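Local coordinates for protein probable benzoylformate decarboxylase (Rhodococcus jostii, PDB 7ORX) that belongs to the thiamine diphosphate-dependent enzymes and binds that cofactor where two subunits of its four-chain assembly meet, at residues L48-V53 against V70-A75; M56-S61 against L406-P411; G83-S88 against T120-L125. One frame throughout, in Å; residues are numbered along the deposited sequence.

Contact 1. Residues L48-V53 against V70-A75; sequences LHEGAV and VNLHAA. With TPP (thiamine diphosphate), chain K.
Glu-50 lays the aliphatic part of its side chain against one methyl of Leu-72, CG standing 3.8 Å from Leu-72 CD2 and the Glu-50 CB nearly as close. The pair belongs to a beta-alpha-beta crossover: helix 50-64 leaves strand 43-46, passes over strand 22-25 and delivers the chain to strand 68-73 of the same parallel sheet. One turn further along the helix, Val-53 turns its CG1 to the sheet. That methyl meets CG1 of Val-70 at 3.9 Å and also reaches Leu-72 CD2, so the leucine methyl sits between two helix residues, and a small apolar seam joins helix to strand.

Polar groups take over where the seam meets the cofactor. Glu-50 folds at its second torsion (chi2 82°), which swings the carboxylate off the leucine and places OE2 2.7 Å from N1' of the thiamine diphosphate. A glutamate beside this pyrimidine nitrogen is a hallmark of the family. The other oxygen, OE1, is hydrogen-bonded to Asn-80 ND2, another pocket residue, which helps fix the carboxylate's rotation. The cofactor is also hydrogen-bonded by the second subunit, through Ser-433 and Gly-432 among others, so the site lies between chains.

His-73 comes to the cofactor from the 70-75 side. Its CG lies anti to the backbone nitrogen (chi1 175°), which brings CD2 within 3.5 Å of the cofactor's C4'. The cofactor's C7' stands over the rim of one ring face, while the CB of Ala-74 covers the centre of the other. Between strand and helix a single water closes the gap, donating to Glu-50 OE2 at 2.9 Å and accepting from the backbone N of His-73 at 2.7 Å.

Contact 2. Residues M56-S61 against L406-P411; sequences MADGYS and LGFGLP. With TPP (thiamine diphosphate), chain I.
The backbones come close at Met-56 and Pro-411, CA to CA 4.6 Å, where helix 50-64 passes helix 409-418. The carbonyl of Pro-411 faces the Met-56 backbone, and CA of Met-56 makes a C-H...O contact to Pro-411 O at 3.5 Å, with an angle of 150° at the hydrogen. Met-56 CG comes to the same oxygen, after which the side chain carries its sulfur away from the proline. Gly-59, three residues on, turns bare backbone toward the proline carbonyl.

Between these two residues in the helix, Asp-58 meets Phe-408. Its OD2 lies at the ring's edge, near the ring plane and 3.6 Å from CE1 of Phe-408, with carboxylate and ring planes 79° apart. This is probably a favourable placement, since the ring's hydrogens carry partial positive charge. With chi1 at 167°, the Phe-408 ring stands away from its own backbone N and extends from the loop toward the helix. The main polar partner of the aspartate is elsewhere: OD1 is hydrogen-bonded to Ser-93, and a weak bond joins OD2 to Ser-88.

At the other end of 406-411, the backbone N of Leu-406 donates to N3' of a thiamine diphosphate at 3.2 Å. Leu-406 CD1 approaches C4 of the same cofactor's thiazolium ring at 3.5 Å, consistent with the bulky residue that holds the bent, V-shaped cofactor in this family. The packing thus joins the N-terminal and C-terminal cofactor-binding domains within one chain, directly behind a thiamine diphosphate site.

Contact 3. Residues G83-S88 against T120-L125; sequences GALTNS and TLMKPL
Leu-125 contributes the largest share of the buried surface, pushing both of its methyls at Thr-86 on helix 82-90. CD1 of Leu-125 lies 3.7 Å from Thr-86 CG2 and its CD2 hardly farther, so the threonine methyl faces the fork of the leucine. The same CD1 also comes 4.0 Å from CB of Leu-85, and thereby bridges two successive helix residues.

Leu-85 fills the second place. Its CD2 reaches the terminal methyl of Met-122, whose side chain crosses it at about a right angle. Met-122 starts off beside the contact; bends at chi2 (-64°) and chi3 (-106°) bring CE back to the leucine.

Thr-86 shows its two faces clearly. With chi1 at 67°, OG1 sits between the backbone N and the carbonyl carbon and is turned back to the helix, where it donates to Gly-83 O at 2.6 Å; CG2 is left to face Leu-125. Gly-83 O also accepts from the backbone N of Thr-86, so one carbonyl takes both donors of a single residue. Ser-403 is a further partner of OG1.

On the other side, a cis peptide before Pro-124 and the bond from Leu-125 N to Met-122 O, 3.1 Å, form a type VIa turn that sets methionine and leucine to the same helix. Segment 120-125 runs off the weakly bonded end of helix 118-121 and on toward strand 128-130. Helix 50-64 packs on Leu-85 through Leu-54, Met-82 of helix 82-90 touches Met-122 and Leu-125, and Ser-76 of the second subunit meets Thr-86.

How the contacts relate
Read from the N terminus, the chain opens contact 1 at 48-53, opens contact 2 at 56-61, further along the same helix 50-64, and closes contact 1 at 70-75; contacts 1 and 2 therefore cross. Contact 3 opens at 83-88 and closes at 120-125, in series after contact 1 and wholly inside the long loop that contact 2 shuts only at 406-411. Contacts 1 and 3 both tie parts of the N-terminal cofactor-binding domain together and both touch the second subunit, while contact 2 joins that domain to the C-terminal one. All three adjoin: Val-70 packs on Ala-57, Gly-51 on Ala-84, and Phe-408 on Asn-87.

Contact 1. Residues L48-V53 against V70-A75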
loop_
_atom_site.group_PDB
_atom_site.type_symbol
_atom_site.label_atom_id
_atom_site.label_comp_id
_atom_site.label_asym_id
_atom_site.label_seq_id
_atom_site.Cartn_x
_atom_site.Cartn_y
_atom_site.Cartn_z
ATOM N N LEU C 48 -22.304 5.627 19.299
ATOM C CA LEU C 48 -22.987 4.365 18.881
ATOM C C LEU C 48 -22.486 3.881 17.517
ATOM O O LEU C 48 -22.938 2.796 17.090
ATOM C CB LEU C 48 -24.485 4.609 18.833
ATOM C CG LEU C 48 -25.079 5.089 20.132
ATOM C CD1 LEU C 48 -26.527 5.377 19.939
ATOM C CD2 LEU C 48 -24.956 4.049 21.184
ATOM N N HIS C 49 -21.562 4.630 16.915
ATOM C CA HIS C 49 -21.155 4.524 15.504
ATOM C C HIS C 49 -19.783 5.198 15.412
ATOM O O HIS C 49 -19.572 6.220 16.065
ATOM C CB HIS C 49 -22.253 5.134 14.620
ATOM C CG HIS C 49 -21.943 5.033 13.176
ATOM N ND1 HIS C 49 -22.049 3.834 12.502
ATOM C CD2 HIS C 49 -21.443 5.923 12.293
ATOM C CE1 HIS C 49 -21.609 3.967 11.257
ATOM N NE2 HIS C 49 -21.217 5.249 11.104
ATOM N N GLU C 50 -18.845 4.596 14.693
ATOM C CA GLU C 50 -17.408 4.963 14.785
ATOM C C GLU C 50 -17.182 6.295 14.084
ATOM O O GLU C 50 -16.307 7.045 14.516
ATOM C CB GLU C 50 -16.557 3.861 14.175
ATOM C CG GLU C 50 -16.585 2.587 14.987
ATOM C CD GLU C 50 -17.768 1.623 14.809
ATOM O OE1 GLU C 50 -18.740 1.935 14.018
ATOM O OE2 GLU C 50 -17.743 0.532 15.476
ATOM N N GLY C 51 -17.928 6.569 13.023
ATOM C CA GLY C 51 -17.850 7.862 12.317
ATOM C C GLY C 51 -18.249 9.023 13.215
ATOM O O GLY C 51 -17.580 10.083 13.196
ATOM N N ALA C 52 -19.278 8.823 14.016
ATOM C CA ALA C 52 -19.704 9.782 15.046
ATOM C C ALA C 52 -18.602 9.916 16.097
ATOM O O ALA C 52 -18.228 11.057 16.409
ATOM C CB ALA C 52 -21.013 9.318 15.647
ATOM N N VAL C 53 -18.093 8.790 16.610
ATOM C CA VAL C 53 -17.002 8.793 17.626
ATOM C C VAL C 53 -15.875 9.695 17.128
ATOM O O VAL C 53 -15.341 10.533 17.842
ATOM C CB VAL C 53 -16.469 7.370 17.817
ATOM C CG1 VAL C 53 -15.104 7.343 18.487
ATOM C CG2 VAL C 53 -17.469 6.504 18.547
ATOM N N VAL C 70 -8.681 8.290 20.365
ATOM C CA VAL C 70 -9.876 7.546 19.886
ATOM C C VAL C 70 -9.578 6.058 20.070
ATOM O O VAL C 70 -8.429 5.711 19.882
ATOM C CB VAL C 70 -10.115 7.894 18.416
ATOM C CG1 VAL C 70 -11.241 7.082 17.833
ATOM C CG2 VAL C 70 -10.319 9.391 18.241
ATOM N N ASN C 71 -10.558 5.218 20.392
ATOM C CA ASN C 71 -10.346 3.764 20.532
ATOM C C ASN C 71 -11.463 3.033 19.787
ATOM O O ASN C 71 -12.639 3.102 20.193
ATOM C CB ASN C 71 -10.257 3.378 22.000
ATOM C CG ASN C 71 -9.998 1.902 22.214
ATOM O OD1 ASN C 71 -9.166 1.297 21.538
ATOM N ND2 ASN C 71 -10.713 1.310 23.155
ATOM N N LEU C 72 -11.133 2.311 18.730
ATOM C CA LEU C 72 -12.122 1.698 17.826
ATOM C C LEU C 72 -11.926 0.190 17.817
ATOM O O LEU C 72 -10.901 -0.294 18.321
ATOM C CB LEU C 72 -11.886 2.258 16.426
ATOM C CG LEU C 72 -12.060 3.761 16.295
ATOM C CD1 LEU C 72 -11.625 4.237 14.908
ATOM C CD2 LEU C 72 -13.504 4.154 16.565
ATOM N N HIS C 73 -12.860 -0.508 17.181
ATOM C CA HIS C 73 -12.943 -1.982 17.184
ATOM C C HIS C 73 -12.466 -2.565 15.855
ATOM O O HIS C 73 -13.254 -2.580 14.917
ATOM C CB HIS C 73 -14.359 -2.466 17.512
ATOM C CG HIS C 73 -14.442 -3.947 17.386
ATOM N ND1 HIS C 73 -13.666 -4.814 18.189
ATOM C CD2 HIS C 73 -15.087 -4.719 16.492
ATOM C CE1 HIS C 73 -13.884 -6.056 17.823
ATOM N NE2 HIS C 73 -14.760 -6.023 16.786
ATOM N N ALA C 74 -11.248 -3.131 15.823
ATOM C CA ALA C 74 -10.769 -4.051 14.759
ATOM C C ALA C 74 -10.889 -3.367 13.389
ATOM O O ALA C 74 -10.767 -2.116 13.332
ATOM C CB ALA C 74 -11.555 -5.347 14.846
ATOM N N ALA C 75 -11.157 -4.139 12.327
ATOM C CA ALA C 75 -11.261 -3.670 10.922
ATOM C C ALA C 75 -12.633 -3.031 10.641
ATOM O O ALA C 75 -12.662 -1.990 9.928
ATOM C CB ALA C 75 -10.989 -4.829 9.986
HETATM N "N1'" TPP K . -18.533 -1.914 16.155
HETATM C "C2'" TPP K . -18.644 -2.621 15.023
HETATM C CM2 TPP K . -18.755 -1.870 13.737
HETATM N "N3'" TPP K . -18.653 -3.953 14.948
HETATM C "C4'" TPP K . -18.550 -4.637 16.098
HETATM N "N4'" TPP K . -18.546 -5.979 16.004
HETATM C "C5'" TPP K . -18.448 -3.982 17.345
HETATM C "C6'" TPP K . -18.435 -2.601 17.304
HETATM C "C7'" TPP K . -18.339 -4.743 18.645
HETATM N N3 TPP K . -19.574 -5.465 18.988
HETATM C C2 TPP K . -19.770 -6.741 18.660
HETATM S S1 TPP K . -20.920 -7.458 19.691
HETATM C C5 TPP K . -21.479 -5.873 20.142
HETATM C C4 TPP K . -20.637 -4.905 19.707
HETATM C CM4 TPP K . -20.779 -3.430 19.935
HETATM C C6 TPP K . -22.769 -5.695 20.902
HETATM C C7 TPP K . -23.958 -5.376 20.008
HETATM O O7 TPP K . -25.146 -5.201 20.835
HETATM P PA TPP K . -26.573 -5.804 20.381
HETATM O O1A TPP K . -26.711 -5.714 18.899
HETATM O O2A TPP K . -27.508 -5.132 21.327
HETATM O O3A TPP K . -26.506 -7.371 20.683
HETATM P PB TPP K . -26.702 -8.178 22.048
HETATM O O1B TPP K . -27.598 -9.366 21.743
HETATM O O2B TPP K . -25.316 -8.597 22.440
HETATM O O3B TPP K . -27.320 -7.202 23.017
HETATM O O HOH W 1 -15.345 0.651 17.158
#

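Contact 2. Residues M56-S61 against L406-P411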
loop_
_atom_site.group_PDB
_atom_site.type_symbol
_atom_site.label_atom_id
_atom_site.label_comp_id
_atom_site.label_asym_id
_atom_site.label_seq_id
_atom_site.Cartn_x
_atom_site.Cartn_y
_atom_site.Cartn_z
ATOM N N MET C 56 -16.750 13.400 16.655
ATOM C CA MET C 56 -16.807 13.999 18.014
ATOM C C MET C 56 -15.372 14.311 18.481
ATOM O O MET C 56 -15.126 15.408 19.003
ATOM C CB MET C 56 -17.466 13.054 19.025
ATOM C CG MET C 56 -18.942 13.242 19.177
ATOM S SD MET C 56 -19.809 11.862 20.048
ATOM C CE MET C 56 -18.751 11.820 21.471
ATOM N N ALA C 57 -14.453 13.352 18.305
ATOM C CA ALA C 57 -13.056 13.485 18.723
ATOM C C ALA C 57 -12.467 14.667 17.970
ATOM O O ALA C 57 -11.765 15.462 18.576
ATOM C CB ALA C 57 -12.323 12.207 18.435
ATOM N N ASP C 58 -12.809 14.772 16.688
ATOM C CA ASP C 58 -12.275 15.827 15.789
ATOM C C ASP C 58 -12.721 17.184 16.350
ATOM O O ASP C 58 -11.869 18.067 16.546
ATOM C CB ASP C 58 -12.705 15.585 14.337
ATOM C CG ASP C 58 -11.821 16.277 13.291
ATOM O OD1 ASP C 58 -10.734 16.766 13.675
ATOM O OD2 ASP C 58 -12.219 16.359 12.077
ATOM N N GLY C 59 -14.018 17.340 16.624
ATOM C CA GLY C 59 -14.527 18.606 17.156
ATOM C C GLY C 59 -13.830 18.957 18.452
ATOM O O GLY C 59 -13.459 20.123 18.661
ATOM N N TYR C 60 -13.670 17.973 19.316
ATOM C CA TYR C 60 -13.039 18.185 20.639
ATOM C C TYR C 60 -11.608 18.710 20.413
ATOM O O TYR C 60 -11.160 19.672 21.050
ATOM C CB TYR C 60 -13.069 16.881 21.431
ATOM C CG TYR C 60 -12.594 17.051 22.840
ATOM C CD1 TYR C 60 -11.257 16.917 23.148
ATOM C CD2 TYR C 60 -13.480 17.361 23.856
ATOM C CE1 TYR C 60 -10.802 17.107 24.433
ATOM C CE2 TYR C 60 -13.036 17.551 25.150
ATOM C CZ TYR C 60 -11.688 17.396 25.445
ATOM O OH TYR C 60 -11.245 17.562 26.716
ATOM N N SER C 61 -10.925 18.106 19.455
ATOM C CA SER C 61 -9.546 18.454 19.104
ATOM C C SER C 61 -9.448 19.869 18.533
ATOM O O SER C 61 -8.519 20.597 18.863
ATOM C CB SER C 61 -9.006 17.451 18.161
ATOM O OG SER C 61 -7.857 17.987 17.517
ATOM N N LEU C 406 -19.390 14.535 4.644
ATOM C CA LEU C 406 -20.589 14.817 5.484
ATOM C C LEU C 406 -20.622 13.804 6.625
ATOM O O LEU C 406 -20.024 12.730 6.486
ATOM C CB LEU C 406 -21.877 14.821 4.664
ATOM C CG LEU C 406 -21.983 15.944 3.631
ATOM C CD1 LEU C 406 -23.392 15.981 3.057
ATOM C CD2 LEU C 406 -21.590 17.300 4.225
ATOM N N GLY C 407 -21.240 14.193 7.729
ATOM C CA GLY C 407 -21.242 13.435 8.993
ATOM C C GLY C 407 -20.203 13.959 9.954
ATOM O O GLY C 407 -19.952 13.283 10.961
ATOM N N PHE C 408 -19.633 15.116 9.643
ATOM C CA PHE C 408 -18.761 15.878 10.554
ATOM C C PHE C 408 -19.595 16.736 11.500
ATOM O O PHE C 408 -19.334 16.712 12.677
ATOM C CB PHE C 408 -17.788 16.718 9.743
ATOM C CG PHE C 408 -17.043 17.765 10.522
ATOM C CD1 PHE C 408 -15.849 17.457 11.126
ATOM C CD2 PHE C 408 -17.511 19.069 10.606
ATOM C CE1 PHE C 408 -15.135 18.423 11.813
ATOM C CE2 PHE C 408 -16.796 20.036 11.288
ATOM C CZ PHE C 408 -15.619 19.697 11.914
ATOM N N GLY C 409 -20.572 17.485 11.001
ATOM C CA GLY C 409 -21.210 18.589 11.749
ATOM C C GLY C 409 -21.880 18.172 13.045
ATOM O O GLY C 409 -21.465 18.651 14.123
ATOM N N LEU C 410 -22.880 17.310 12.988
ATOM C CA LEU C 410 -23.617 16.959 14.224
ATOM C C LEU C 410 -22.636 16.484 15.282
ATOM O O LEU C 410 -22.603 17.040 16.375
ATOM C CB LEU C 410 -24.696 15.913 13.928
ATOM C CG LEU C 410 -25.988 16.225 14.665
ATOM C CD1 LEU C 410 -27.182 15.479 14.082
ATOM C CD2 LEU C 410 -25.805 15.932 16.135
ATOM N N PRO C 411 -21.814 15.450 15.002
ATOM C CA PRO C 411 -20.861 14.951 15.980
ATOM C C PRO C 411 -19.822 16.003 16.367
ATOM O O PRO C 411 -19.532 16.109 17.519
ATOM C CB PRO C 411 -20.208 13.774 15.264
ATOM C CG PRO C 411 -21.258 13.327 14.300
ATOM C CD PRO C 411 -21.783 14.647 13.772
HETATM N "N1'" TPP I . -21.575 11.810 0.912
HETATM C "C2'" TPP I . -20.689 12.320 1.776
HETATM C CM2 TPP I . -20.197 11.443 2.881
HETATM N "N3'" TPP I . -20.199 13.558 1.718
HETATM C "C4'" TPP I . -20.622 14.345 0.716
HETATM N "N4'" TPP I . -20.106 15.581 0.679
HETATM C "C5'" TPP I . -21.569 13.905 -0.239
HETATM C "C6'" TPP I . -21.997 12.600 -0.083
HETATM C "C7'" TPP I . -22.086 14.783 -1.368
HETATM N N3 TPP I . -22.932 15.911 -0.909
HETATM C C2 TPP I . -22.512 17.179 -0.959
HETATM S S1 TPP I . -23.702 18.305 -0.454
HETATM C C5 TPP I . -24.799 16.985 -0.178
HETATM C C4 TPP I . -24.220 15.774 -0.387
HETATM C CM4 TPP I . -24.865 14.440 -0.148
HETATM C C6 TPP I . -26.233 17.246 0.192
HETATM C C7 TPP I . -26.444 17.469 1.661
HETATM O O7 TPP I . -27.112 18.737 1.793
HETATM P PA TPP I . -27.887 19.133 3.131
HETATM O O1A TPP I . -27.259 18.777 4.439
HETATM O O2A TPP I . -29.265 18.605 2.910
HETATM O O3A TPP I . -27.797 20.719 2.915
HETATM P PB TPP I . -28.345 21.620 1.674
HETATM O O1B TPP I . -28.040 23.076 1.987
HETATM O O2B TPP I . -27.658 21.125 0.418
HETATM O O3B TPP I . -29.831 21.338 1.656
#

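Contact 3. Residues G83-S88 against T120-L125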
loop_
_atom_site.group_PDB
_atom_site.type_symbol
_atom_site.label_atom_id
_atom_site.label_comp_id
_atom_site.label_asym_id
_atom_site.label_seq_id
_atom_site.Cartn_x
_atom_site.Cartn_y
_atom_site.Cartn_z
ATOM N N GLY C 83 -14.225 7.650 6.398
ATOM C CA GLY C 83 -14.877 8.868 5.875
ATOM C C GLY C 83 -14.565 10.057 6.757
ATOM O O GLY C 83 -14.070 11.101 6.241
ATOM N N ALA C 84 -14.809 9.903 8.065
ATOM C CA ALA C 84 -14.618 10.994 9.042
ATOM C C ALA C 84 -13.151 11.423 9.033
ATOM O O ALA C 84 -12.891 12.617 9.047
ATOM C CB ALA C 84 -15.097 10.537 10.378
ATOM N N LEU C 85 -12.249 10.453 8.921
ATOM C CA LEU C 85 -10.780 10.640 9.029
ATOM C C LEU C 85 -10.284 11.565 7.915
ATOM O O LEU C 85 -9.317 12.282 8.160
ATOM C CB LEU C 85 -10.127 9.258 8.955
ATOM C CG LEU C 85 -8.933 9.024 9.847
ATOM C CD1 LEU C 85 -9.011 9.813 11.148
ATOM C CD2 LEU C 85 -8.793 7.540 10.118
ATOM N N THR C 86 -10.926 11.565 6.746
ATOM C CA THR C 86 -10.577 12.486 5.633
ATOM C C THR C 86 -10.648 13.937 6.128
ATOM O O THR C 86 -9.788 14.741 5.730
ATOM C CB THR C 86 -11.489 12.318 4.402
ATOM O OG1 THR C 86 -12.861 12.722 4.656
ATOM C CG2 THR C 86 -11.408 10.908 3.843
ATOM N N ASN C 87 -11.667 14.286 6.916
ATOM C CA ASN C 87 -11.830 15.682 7.382
ATOM C C ASN C 87 -10.632 16.015 8.271
ATOM O O ASN C 87 -10.111 17.122 8.151
ATOM C CB ASN C 87 -13.189 15.920 8.061
ATOM C CG ASN C 87 -14.301 16.054 7.036
ATOM O OD1 ASN C 87 -14.159 16.736 6.026
ATOM N ND2 ASN C 87 -15.420 15.403 7.268
ATOM N N SER C 88 -10.197 15.053 9.093
ATOM C CA SER C 88 -9.081 15.230 10.064
ATOM C C SER C 88 -7.785 15.581 9.326
ATOM O O SER C 88 -7.059 16.475 9.789
ATOM C CB SER C 88 -8.954 14.021 10.911
ATOM O OG SER C 88 -10.252 13.665 11.429
ATOM N N THR C 120 -2.042 -1.054 6.372
ATOM C CA THR C 120 -2.573 -0.730 5.012
ATOM C C THR C 120 -3.992 -0.134 5.109
ATOM O O THR C 120 -4.282 0.796 4.334
ATOM C CB THR C 120 -2.587 -1.963 4.086
ATOM O OG1 THR C 120 -1.339 -2.656 4.177
ATOM C CG2 THR C 120 -2.876 -1.618 2.636
ATOM N N LEU C 121 -4.851 -0.671 5.983
ATOM C CA LEU C 121 -6.304 -0.334 6.035
ATOM C C LEU C 121 -6.498 1.196 5.944
ATOM O O LEU C 121 -7.221 1.639 5.003
ATOM C CB LEU C 121 -6.921 -0.949 7.302
ATOM C CG LEU C 121 -8.434 -0.738 7.511
ATOM C CD1 LEU C 121 -9.301 -1.349 6.393
ATOM C CD2 LEU C 121 -8.835 -1.291 8.877
ATOM N N MET C 122 -5.803 1.965 6.793
ATOM C CA MET C 122 -6.057 3.412 7.030
ATOM C C MET C 122 -5.195 4.304 6.127
ATOM O O MET C 122 -5.474 5.518 6.096
ATOM C CB MET C 122 -5.794 3.795 8.489
ATOM C CG MET C 122 -6.527 2.941 9.486
ATOM S SD MET C 122 -8.320 3.196 9.252
ATOM C CE MET C 122 -8.751 4.196 10.677
ATOM N N LYS C 123 -4.205 3.765 5.414
ATOM C CA LYS C 123 -3.540 4.479 4.279
ATOM C C LYS C 123 -4.552 4.620 3.133
ATOM O O LYS C 123 -5.343 3.697 2.874
ATOM C CB LYS C 123 -2.242 3.786 3.827
ATOM C CG LYS C 123 -1.082 3.868 4.798
ATOM C CD LYS C 123 -1.165 5.023 5.750
ATOM C CE LYS C 123 0.128 5.197 6.526
ATOM N NZ LYS C 123 1.020 6.208 5.913
ATOM N N PRO C 124 -4.540 5.764 2.394
ATOM C CA PRO C 124 -3.490 6.784 2.485
ATOM C C PRO C 124 -3.799 8.010 3.361
ATOM O O PRO C 124 -3.218 9.049 3.146
ATOM C CB PRO C 124 -3.445 7.240 1.016
ATOM C CG PRO C 124 -4.897 7.279 0.611
ATOM C CD PRO C 124 -5.543 6.147 1.386
ATOM N N LEU C 125 -4.710 7.885 4.319
ATOM C CA LEU C 125 -5.279 9.061 5.029
ATOM C C LEU C 125 -4.305 9.556 6.093
ATOM O O LEU C 125 -3.556 10.523 5.813
ATOM C CB LEU C 125 -6.647 8.677 5.602
ATOM C CG LEU C 125 -7.746 8.607 4.539
ATOM C CD1 LEU C 125 -9.097 8.410 5.183
ATOM C CD2 LEU C 125 -7.755 9.861 3.651
#